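Local coordinates for variant surface glycoprotein MITAT 1.1 (Trypanosoma brucei brucei, PDB 5LY9), which forms a dense coat on the surface of the parasite and, through serial expression of antigenically distinct variants, lets it evade the host immune response, at residues K16-L21 / Y100-I105; T160-T165 / E248-R253; V213-M218 / A243-E248. One frame throughout, in Å; residues are numbered along the deposited sequence.

Overall arrangement
The three contacts lie in the A-type VSG region and cluster near helix 244-254, which packs on interaction 1. Interaction 1 pairs helix 8-21 with the long helix 62-114. Interactions 2 and 3 each join helix 244-254 to a non-helical segment, and they share Glu-248. The centres of the three contacts lie about 11 to 13 Å from one another. Interaction 1 closes first along the chain. Interaction 2 then spans residues 160 to 253, and interaction 3 forms within that span. Trp-246 packs on Leu-17, Leu-101 and Ile-105, while Glu-20 forms a salt bridge with Arg-253. The later helix is thus fixed onto the early helical pair. Interactions 1 and 3 also touch the second subunit.

Interaction 1 (K16-L21 / Y100-I105); sequences KLTTEL and YLKGSI
Lys-102 of helix 62-114 reaches over to Thr-18 of helix 8-21, and these two residues with Leu-21 bury the most surface here. The lysine chain leaves its helix with CG anti to the backbone N (chi1 -180°). It runs nearly straight and bends only at its last torsion, chi4 54°. This bend brings NZ to 2.9 Å from Thr-18 OG1, to which it donates a hydrogen bond. The two side chains are nearly perpendicular, and CG of Lys-102 also lies 3.3 Å from Thr-18 OG1. The stronger partner of both polar ends is Asp-106, which forms a salt bridge with NZ and a hydrogen bond with OG1; NZ is also hydrogen-bonded to Ser-148 O. The Asp-106 carboxylate would probably favour a charged lysine in a buried setting.

Leu-21 forms the apolar half. Its CD1 branch rests 4.0 Å from Leu-101 CD2 and 4.2 Å from Lys-102 CB. Further along, Leu-17 CD2 meets Ile-105 CD1 at 3.8 Å.

The helix segments run roughly antiparallel, at 143°, with axes 9.7 Å apart at their closest. Helix 244-254 covers the apolar side, with Ala-249 on Leu-101, and Tyr-100 of the second subunit packs on Lys-102 of helix 62-114.

Interaction 2 (T160-T165 / E248-R253); sequences TELTQT and EAWEAR
Leu-162 and Trp-250 cross at about a right angle where an irregular segment, with an ST turn at Thr-163, lies against helix 244-254. Leu-162 CD1 meets the edge of the indole, 3.8 Å from Trp-250 CD1. The other branch, CD2, reaches the helix backbone and lies 3.7 Å from Ala-249 O. Leu-162 thus straddles two successive residues of the helix.

The indole N-H is used as well. Trp-250 NE1 donates to Gln-164 O at 2.8 Å, with an N-H...O angle of 144°. The donor stands above the carbonyl plane, 61° out of it. Having CG anti to the backbone N (chi1 168°) carries the ring towards the loop. Thr-163 O also lies at the ring edge.

The Arg-253 chain runs alongside Leu-162, the two pointing opposite ways. Its NH1 makes a weak bond to Leu-162 O at 2.9 Å, near the guanidinium plane. The stronger partner of NH1 is Glu-20 of helix 8-21, through a salt bridge to OE2. The same oxygen, Glu-20 OE2, probably also accepts a hydrogen bond from Leu-162 N, so it ties the arginine and the loop together. NH2 of Arg-253 adds a bond to Thr-158 O.

Further out, the ST turn probably helps to orient the loop carbonyls. Thr-163 OG1 accepts from Thr-165 N at 3.1 Å, and Gln-164 O has a second donor in Asn-254 ND2. A water lies between loop and helix, 2.9 Å from Thr-163 O and 3.0 Å from Trp-250 O.

Interaction 3 (V213-M218 / A243-E248); sequences VLAGYM and APAWHE
Three successive residues with positive phi, Leu-214, Ala-215 and Gly-216, bring two carbonyls to the indole edge of Trp-246. Leu-214 O accepts from Trp-246 NE1 at 2.9 Å, with an N-H...O angle of 150°. The oxygen lies almost in the ring plane, only 5° out of it. It also accepts from Tyr-217 N, so two donors grip this one oxygen. Ala-215 O lies beside it at the ring edge, 3.2 Å from Trp-246 CD1. A water extends this link: it donates to Ala-215 O at 2.7 Å and accepts from Ala-245 N in the first turn of the helix.

Gly-216 comes closest to Ala-243, with CA atoms 4.7 Å apart. The glycine, with its positive phi, lets the backbones come this close.

Ala-215 CB touches the indole at NE1 and lies 4.2 Å from Ala-245 CB. Next to the N-H, on the six-membered ring, Trp-246 CZ2 meets Tyr-217 CB at 3.6 Å. The two rings are inclined at 50°, with centroids 5.4 Å apart. Tyr-217 OH is hydrogen-bonded to Gln-171 O.

Glu-107 of the second subunit accepts from the backbone N of Leu-214 and Ala-215, so this turn also belongs to the dimer interface. The segment 213-218 connects two antiparallel strands as a beta hairpin, closed by the Val-213 and Met-218 backbone pair, with a classic beta bulge where Tyr-217 and Met-218 both face Val-213.

Interaction 1 (K16-L21 / Y100-I105)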
loop_
_atom_site.group_PDB
_atom_site.type_symbol
_atom_site.label_atom_id
_atom_site.label_comp_id
_atom_site.label_asym_id
_atom_site.label_seq_id
_atom_site.Cartn_x
_atom_site.Cartn_y
_atom_site.Cartn_z
ATOM N N LYS A 16 6.384 17.618 -15.707
ATOM C CA LYS A 16 5.894 18.066 -14.401
ATOM C C LYS A 16 5.041 16.999 -13.756
ATOM O O LYS A 16 5.169 16.755 -12.556
ATOM C CB LYS A 16 5.094 19.387 -14.543
ATOM C CG LYS A 16 5.961 20.589 -14.884
ATOM C CD LYS A 16 5.083 21.771 -15.328
ATOM C CE LYS A 16 4.312 22.454 -14.293
ATOM N NZ LYS A 16 3.656 23.752 -14.736
ATOM N N LEU A 17 4.182 16.372 -14.528
ATOM C CA LEU A 17 3.296 15.350 -13.973
ATOM C C LEU A 17 4.089 14.151 -13.533
ATOM O O LEU A 17 3.847 13.652 -12.420
ATOM C CB LEU A 17 2.226 14.968 -14.972
ATOM C CG LEU A 17 1.243 13.839 -14.604
ATOM C CD1 LEU A 17 0.456 14.206 -13.330
ATOM C CD2 LEU A 17 0.285 13.483 -15.756
ATOM N N THR A 18 5.019 13.651 -14.388
ATOM C CA THR A 18 5.783 12.503 -13.957
ATOM C C THR A 18 6.596 12.797 -12.675
ATOM O O THR A 18 6.684 11.947 -11.787
ATOM C CB THR A 18 6.605 11.842 -15.117
ATOM O OG1 THR A 18 7.100 10.592 -14.637
ATOM C CG2 THR A 18 7.732 12.680 -15.446
ATOM N N THR A 19 7.155 14.017 -12.569
ATOM C CA THR A 19 7.817 14.464 -11.341
ATOM C C THR A 19 6.869 14.417 -10.124
ATOM O O THR A 19 7.231 13.898 -9.085
ATOM C CB THR A 19 8.405 15.877 -11.561
ATOM O OG1 THR A 19 9.308 15.836 -12.706
ATOM C CG2 THR A 19 9.106 16.335 -10.336
ATOM N N GLU A 20 5.680 14.915 -10.283
ATOM C CA GLU A 20 4.720 14.900 -9.183
ATOM C C GLU A 20 4.356 13.460 -8.792
ATOM O O GLU A 20 4.386 13.090 -7.599
ATOM C CB GLU A 20 3.455 15.694 -9.506
ATOM C CG GLU A 20 2.400 15.639 -8.389
ATOM C CD GLU A 20 1.431 16.799 -8.420
ATOM O OE1 GLU A 20 1.905 18.002 -8.333
ATOM O OE2 GLU A 20 0.225 16.493 -8.636
ATOM N N LEU A 21 4.036 12.654 -9.803
ATOM C CA LEU A 21 3.620 11.279 -9.602
ATOM C C LEU A 21 4.679 10.446 -8.908
ATOM O O LEU A 21 4.377 9.510 -8.197
ATOM C CB LEU A 21 3.083 10.623 -10.858
ATOM C CG LEU A 21 1.865 11.200 -11.587
ATOM C CD1 LEU A 21 1.661 10.375 -12.864
ATOM C CD2 LEU A 21 0.648 11.128 -10.683
ATOM N N TYR A 100 1.503 3.213 -12.260
ATOM C CA TYR A 100 1.174 2.644 -13.574
ATOM C C TYR A 100 1.132 3.712 -14.659
ATOM O O TYR A 100 1.724 3.563 -15.742
ATOM C CB TYR A 100 -0.192 1.938 -13.465
ATOM C CG TYR A 100 -0.645 1.237 -14.728
ATOM C CD1 TYR A 100 0.171 0.296 -15.413
ATOM C CD2 TYR A 100 -1.881 1.526 -15.273
ATOM C CE1 TYR A 100 -0.270 -0.343 -16.526
ATOM C CE2 TYR A 100 -2.348 0.867 -16.419
ATOM C CZ TYR A 100 -1.527 -0.054 -17.064
ATOM O OH TYR A 100 -1.966 -0.668 -18.209
ATOM N N LEU A 101 0.417 4.803 -14.380
ATOM C CA LEU A 101 0.361 5.952 -15.285
ATOM C C LEU A 101 1.762 6.535 -15.530
ATOM O O LEU A 101 2.141 6.776 -16.717
ATOM C CB LEU A 101 -0.630 6.995 -14.760
ATOM C CG LEU A 101 -0.658 8.251 -15.595
ATOM C CD1 LEU A 101 -1.142 7.943 -16.972
ATOM C CD2 LEU A 101 -1.572 9.284 -14.905
ATOM N N LYS A 102 2.573 6.665 -14.475
ATOM C CA LYS A 102 3.935 7.166 -14.611
ATOM C C LYS A 102 4.771 6.281 -15.497
ATOM O O LYS A 102 5.587 6.767 -16.340
ATOM C CB LYS A 102 4.556 7.292 -13.251
ATOM C CG LYS A 102 5.947 7.809 -13.309
ATOM C CD LYS A 102 6.458 8.225 -11.975
ATOM C CE LYS A 102 7.965 8.210 -11.818
ATOM N NZ LYS A 102 8.711 9.010 -12.860
ATOM N N GLY A 103 4.553 4.955 -15.400
ATOM C CA GLY A 103 5.343 4.031 -16.253
ATOM C C GLY A 103 5.061 4.220 -17.701
ATOM O O GLY A 103 5.970 4.158 -18.551
ATOM N N SER A 104 3.808 4.481 -18.068
ATOM C CA SER A 104 3.507 4.711 -19.443
ATOM C C SER A 104 4.009 6.067 -19.943
ATOM O O SER A 104 4.579 6.152 -21.059
ATOM C CB SER A 104 1.984 4.680 -19.735
ATOM O OG SER A 104 1.445 3.355 -19.317
ATOM N N ILE A 105 3.816 7.129 -19.137
ATOM C CA ILE A 105 4.374 8.426 -19.484
ATOM C C ILE A 105 5.883 8.322 -19.692
ATOM O O ILE A 105 6.405 8.810 -20.686
ATOM C CB ILE A 105 4.054 9.464 -18.417
ATOM C CG1 ILE A 105 2.516 9.676 -18.411
ATOM C CG2 ILE A 105 4.821 10.751 -18.674
ATOM C CD1 ILE A 105 2.104 10.502 -17.204
#

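Interaction 2 (T160-T165 / E248-R253)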
loop_
_atom_site.group_PDB
_atom_site.type_symbol
_atom_site.label_atom_id
_atom_site.label_comp_id
_atom_site.label_asym_id
_atom_site.label_seq_id
_atom_site.Cartn_x
_atom_site.Cartn_y
_atom_site.Cartn_z
ATOM N N THR A 160 -0.133 20.099 -7.573
ATOM C CA THR A 160 -0.478 21.024 -8.624
ATOM C C THR A 160 -0.747 20.385 -9.927
ATOM O O THR A 160 -1.431 21.003 -10.795
ATOM C CB THR A 160 0.685 22.061 -8.816
ATOM O OG1 THR A 160 1.967 21.436 -8.734
ATOM C CG2 THR A 160 0.570 23.106 -7.681
ATOM N N GLU A 161 -0.168 19.185 -10.154
ATOM C CA GLU A 161 -0.269 18.600 -11.481
ATOM C C GLU A 161 -1.473 17.660 -11.614
ATOM O O GLU A 161 -2.027 17.508 -12.722
ATOM C CB GLU A 161 1.008 17.909 -11.916
ATOM C CG GLU A 161 2.274 18.747 -11.673
ATOM C CD GLU A 161 2.153 20.156 -12.252
ATOM O OE1 GLU A 161 1.664 20.331 -13.395
ATOM O OE2 GLU A 161 2.498 21.102 -11.479
ATOM N N LEU A 162 -1.900 17.083 -10.492
ATOM C CA LEU A 162 -3.070 16.199 -10.482
ATOM C C LEU A 162 -3.883 16.607 -9.285
ATOM O O LEU A 162 -3.495 16.352 -8.135
ATOM C CB LEU A 162 -2.642 14.721 -10.395
ATOM C CG LEU A 162 -3.785 13.715 -10.155
ATOM C CD1 LEU A 162 -4.920 14.011 -11.141
ATOM C CD2 LEU A 162 -3.307 12.248 -10.215
ATOM N N THR A 163 -4.922 17.369 -9.569
ATOM C CA THR A 163 -5.707 18.028 -8.515
ATOM C C THR A 163 -7.019 17.312 -8.356
ATOM O O THR A 163 -7.262 16.320 -9.042
ATOM C CB THR A 163 -5.994 19.474 -8.886
ATOM O OG1 THR A 163 -6.882 19.457 -9.994
ATOM C CG2 THR A 163 -4.721 20.224 -9.312
ATOM N N GLN A 164 -7.887 17.804 -7.464
ATOM C CA GLN A 164 -9.238 17.272 -7.344
ATOM C C GLN A 164 -10.009 17.299 -8.644
ATOM O O GLN A 164 -10.793 16.418 -8.885
ATOM C CB GLN A 164 -10.074 17.998 -6.289
ATOM C CG GLN A 164 -9.564 17.649 -4.898
ATOM C CD GLN A 164 -10.551 18.089 -3.773
ATOM O OE1 GLN A 164 -11.747 18.321 -4.015
ATOM N NE2 GLN A 164 -10.040 18.202 -2.573
ATOM N N THR A 165 -9.739 18.307 -9.476
ATOM C CA THR A 165 -10.473 18.520 -10.681
ATOM C C THR A 165 -9.965 17.694 -11.839
ATOM O O THR A 165 -10.739 17.196 -12.655
ATOM C CB THR A 165 -10.452 20.039 -11.005
ATOM O OG1 THR A 165 -11.113 20.715 -9.895
ATOM C CG2 THR A 165 -11.228 20.291 -12.283
ATOM N N GLU A 248 -8.085 6.496 -13.466
ATOM C CA GLU A 248 -7.799 5.747 -12.296
ATOM C C GLU A 248 -6.839 6.463 -11.333
ATOM O O GLU A 248 -7.098 6.528 -10.132
ATOM C CB GLU A 248 -7.249 4.358 -12.658
ATOM C CG GLU A 248 -6.802 3.569 -11.444
ATOM C CD GLU A 248 -7.914 3.135 -10.485
ATOM O OE1 GLU A 248 -9.112 3.307 -10.747
ATOM O OE2 GLU A 248 -7.564 2.591 -9.435
ATOM N N ALA A 249 -5.755 7.071 -11.838
ATOM C CA ALA A 249 -4.886 7.874 -10.943
ATOM C C ALA A 249 -5.624 9.048 -10.334
ATOM O O ALA A 249 -5.427 9.337 -9.177
ATOM C CB ALA A 249 -3.650 8.356 -11.627
ATOM N N TRP A 250 -6.480 9.687 -11.114
ATOM C CA TRP A 250 -7.227 10.808 -10.597
ATOM C C TRP A 250 -8.197 10.455 -9.485
ATOM O O TRP A 250 -8.193 11.075 -8.404
ATOM C CB TRP A 250 -7.915 11.542 -11.753
ATOM C CG TRP A 250 -8.915 12.537 -11.362
ATOM C CD1 TRP A 250 -8.699 13.766 -10.868
ATOM C CD2 TRP A 250 -10.323 12.403 -11.555
ATOM N NE1 TRP A 250 -9.930 14.424 -10.692
ATOM C CE2 TRP A 250 -10.934 13.585 -11.067
ATOM C CE3 TRP A 250 -11.128 11.358 -12.000
ATOM C CZ2 TRP A 250 -12.339 13.780 -11.071
ATOM C CZ3 TRP A 250 -12.529 11.546 -12.042
ATOM C CH2 TRP A 250 -13.107 12.742 -11.528
ATOM N N GLU A 251 -9.035 9.494 -9.763
ATOM C CA GLU A 251 -10.026 9.020 -8.781
ATOM C C GLU A 251 -9.339 8.420 -7.566
ATOM O O GLU A 251 -9.711 8.733 -6.421
ATOM C CB GLU A 251 -10.954 8.016 -9.417
ATOM C CG GLU A 251 -12.002 7.518 -8.451
ATOM C CD GLU A 251 -13.083 6.693 -9.108
ATOM O OE1 GLU A 251 -14.018 7.320 -9.709
ATOM O OE2 GLU A 251 -12.967 5.456 -9.061
ATOM N N ALA A 252 -8.292 7.613 -7.764
ATOM C CA ALA A 252 -7.642 7.017 -6.618
ATOM C C ALA A 252 -7.009 8.099 -5.752
ATOM O O ALA A 252 -7.013 8.011 -4.530
ATOM C CB ALA A 252 -6.585 6.038 -7.069
ATOM N N ARG A 253 -6.428 9.117 -6.381
ATOM C CA ARG A 253 -5.857 10.158 -5.565
ATOM C C ARG A 253 -6.921 10.851 -4.723
ATOM O O ARG A 253 -6.729 11.119 -3.523
ATOM C CB ARG A 253 -5.056 11.155 -6.431
ATOM C CG ARG A 253 -3.977 11.836 -5.582
ATOM C CD ARG A 253 -3.172 12.837 -6.303
ATOM N NE ARG A 253 -1.936 13.110 -5.571
ATOM C CZ ARG A 253 -1.082 14.065 -5.906
ATOM N NH1 ARG A 253 -1.334 14.902 -6.967
ATOM N NH2 ARG A 253 0.082 14.153 -5.213
HETATM O O HOH W 1 -6.777 13.645 -8.030
#

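Interaction 3 (V213-M218 / A243-E248)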
loop_
_atom_site.group_PDB
_atom_site.type_symbol
_atom_site.label_atom_id
_atom_site.label_comp_id
_atom_site.label_asym_id
_atom_site.label_seq_id
_atom_site.Cartn_x
_atom_site.Cartn_y
_atom_site.Cartn_z
ATOM N N VAL A 213 -1.816 6.610 -27.740
ATOM C CA VAL A 213 -0.555 6.443 -26.999
ATOM C C VAL A 213 -0.628 7.301 -25.731
ATOM O O VAL A 213 -1.626 7.976 -25.482
ATOM C CB VAL A 213 0.665 6.739 -27.864
ATOM C CG1 VAL A 213 0.706 5.791 -29.061
ATOM C CG2 VAL A 213 0.711 8.203 -28.305
ATOM N N LEU A 214 0.422 7.264 -24.921
ATOM C CA LEU A 214 0.432 7.949 -23.625
ATOM C C LEU A 214 -0.809 7.521 -22.832
ATOM O O LEU A 214 -1.565 8.386 -22.286
ATOM C CB LEU A 214 0.561 9.465 -23.772
ATOM C CG LEU A 214 2.003 9.958 -24.013
ATOM C CD1 LEU A 214 2.044 11.298 -24.684
ATOM C CD2 LEU A 214 2.839 9.983 -22.737
ATOM N N ALA A 215 -1.080 6.207 -22.830
ATOM C CA ALA A 215 -2.254 5.636 -22.122
ATOM C C ALA A 215 -3.577 6.335 -22.446
ATOM O O ALA A 215 -4.462 6.498 -21.618
ATOM C CB ALA A 215 -1.967 5.626 -20.626
ATOM N N GLY A 216 -3.735 6.691 -23.711
ATOM C CA GLY A 216 -4.975 7.274 -24.204
ATOM C C GLY A 216 -5.001 8.792 -24.314
ATOM O O GLY A 216 -5.957 9.358 -24.816
ATOM N N TYR A 217 -4.006 9.488 -23.814
ATOM C CA TYR A 217 -4.005 10.928 -23.865
ATOM C C TYR A 217 -3.814 11.450 -25.274
ATOM O O TYR A 217 -4.469 12.449 -25.691
ATOM C CB TYR A 217 -2.870 11.465 -22.957
ATOM C CG TYR A 217 -2.563 12.906 -23.020
ATOM C CD1 TYR A 217 -3.565 13.869 -22.949
ATOM C CD2 TYR A 217 -1.269 13.333 -23.071
ATOM C CE1 TYR A 217 -3.247 15.219 -22.998
ATOM C CE2 TYR A 217 -0.944 14.669 -23.124
ATOM C CZ TYR A 217 -1.907 15.634 -23.016
ATOM O OH TYR A 217 -1.597 16.991 -23.086
ATOM N N MET A 218 -2.923 10.791 -26.020
ATOM C CA MET A 218 -2.480 11.276 -27.327
ATOM C C MET A 218 -3.000 10.371 -28.424
ATOM O O MET A 218 -2.922 9.163 -28.308
ATOM C CB MET A 218 -0.950 11.392 -27.442
ATOM C CG MET A 218 -0.479 11.774 -28.853
ATOM S SD MET A 218 1.347 11.812 -28.960
ATOM C CE MET A 218 1.471 13.380 -28.417
ATOM N N ALA A 243 -9.506 6.933 -21.367
ATOM C CA ALA A 243 -8.186 7.125 -20.814
ATOM C C ALA A 243 -8.182 6.495 -19.429
ATOM O O ALA A 243 -7.996 7.176 -18.442
ATOM C CB ALA A 243 -7.857 8.609 -20.784
ATOM N N PRO A 244 -8.459 5.178 -19.355
ATOM C CA PRO A 244 -8.680 4.587 -18.017
ATOM C C PRO A 244 -7.536 4.815 -17.044
ATOM O O PRO A 244 -7.829 5.006 -15.878
ATOM C CB PRO A 244 -8.896 3.082 -18.269
ATOM C CG PRO A 244 -8.420 2.889 -19.626
ATOM C CD PRO A 244 -8.620 4.154 -20.413
ATOM N N ALA A 245 -6.279 4.662 -17.433
ATOM C CA ALA A 245 -5.211 4.861 -16.448
ATOM C C ALA A 245 -5.212 6.269 -15.854
ATOM O O ALA A 245 -4.842 6.453 -14.676
ATOM C CB ALA A 245 -3.847 4.534 -17.018
ATOM N N TRP A 246 -5.595 7.273 -16.665
ATOM C CA TRP A 246 -5.671 8.666 -16.222
ATOM C C TRP A 246 -6.850 8.874 -15.288
ATOM O O TRP A 246 -6.702 9.498 -14.264
ATOM C CB TRP A 246 -5.798 9.606 -17.409
ATOM C CG TRP A 246 -4.613 9.536 -18.315
ATOM C CD1 TRP A 246 -4.373 8.653 -19.321
ATOM C CD2 TRP A 246 -3.535 10.463 -18.352
ATOM N NE1 TRP A 246 -3.220 8.975 -19.977
ATOM C CE2 TRP A 246 -2.687 10.092 -19.412
ATOM C CE3 TRP A 246 -3.191 11.564 -17.591
ATOM C CZ2 TRP A 246 -1.493 10.806 -19.702
ATOM C CZ3 TRP A 246 -2.021 12.245 -17.877
ATOM C CH2 TRP A 246 -1.198 11.878 -18.905
ATOM N N HIS A 247 -7.984 8.301 -15.623
ATOM C CA HIS A 247 -9.119 8.354 -14.714
ATOM C C HIS A 247 -8.774 7.654 -13.403
ATOM O O HIS A 247 -9.107 8.176 -12.340
ATOM C CB HIS A 247 -10.311 7.616 -15.327
ATOM C CG HIS A 247 -11.520 7.686 -14.466
ATOM N ND1 HIS A 247 -11.706 6.850 -13.406
ATOM C CD2 HIS A 247 -12.533 8.575 -14.430
ATOM C CE1 HIS A 247 -12.830 7.175 -12.781
ATOM N NE2 HIS A 247 -13.384 8.177 -13.422
ATOM N N GLU A 248 -8.085 6.496 -13.466
ATOM C CA GLU A 248 -7.799 5.747 -12.296
ATOM C C GLU A 248 -6.839 6.463 -11.333
ATOM O O GLU A 248 -7.098 6.528 -10.132
ATOM C CB GLU A 248 -7.249 4.358 -12.658
ATOM C CG GLU A 248 -6.802 3.569 -11.444
ATOM C CD GLU A 248 -7.914 3.135 -10.485
ATOM O OE1 GLU A 248 -9.112 3.307 -10.747
ATOM O OE2 GLU A 248 -7.564 2.591 -9.435
HETATM O O HOH W 2 -5.394 4.387 -20.134
#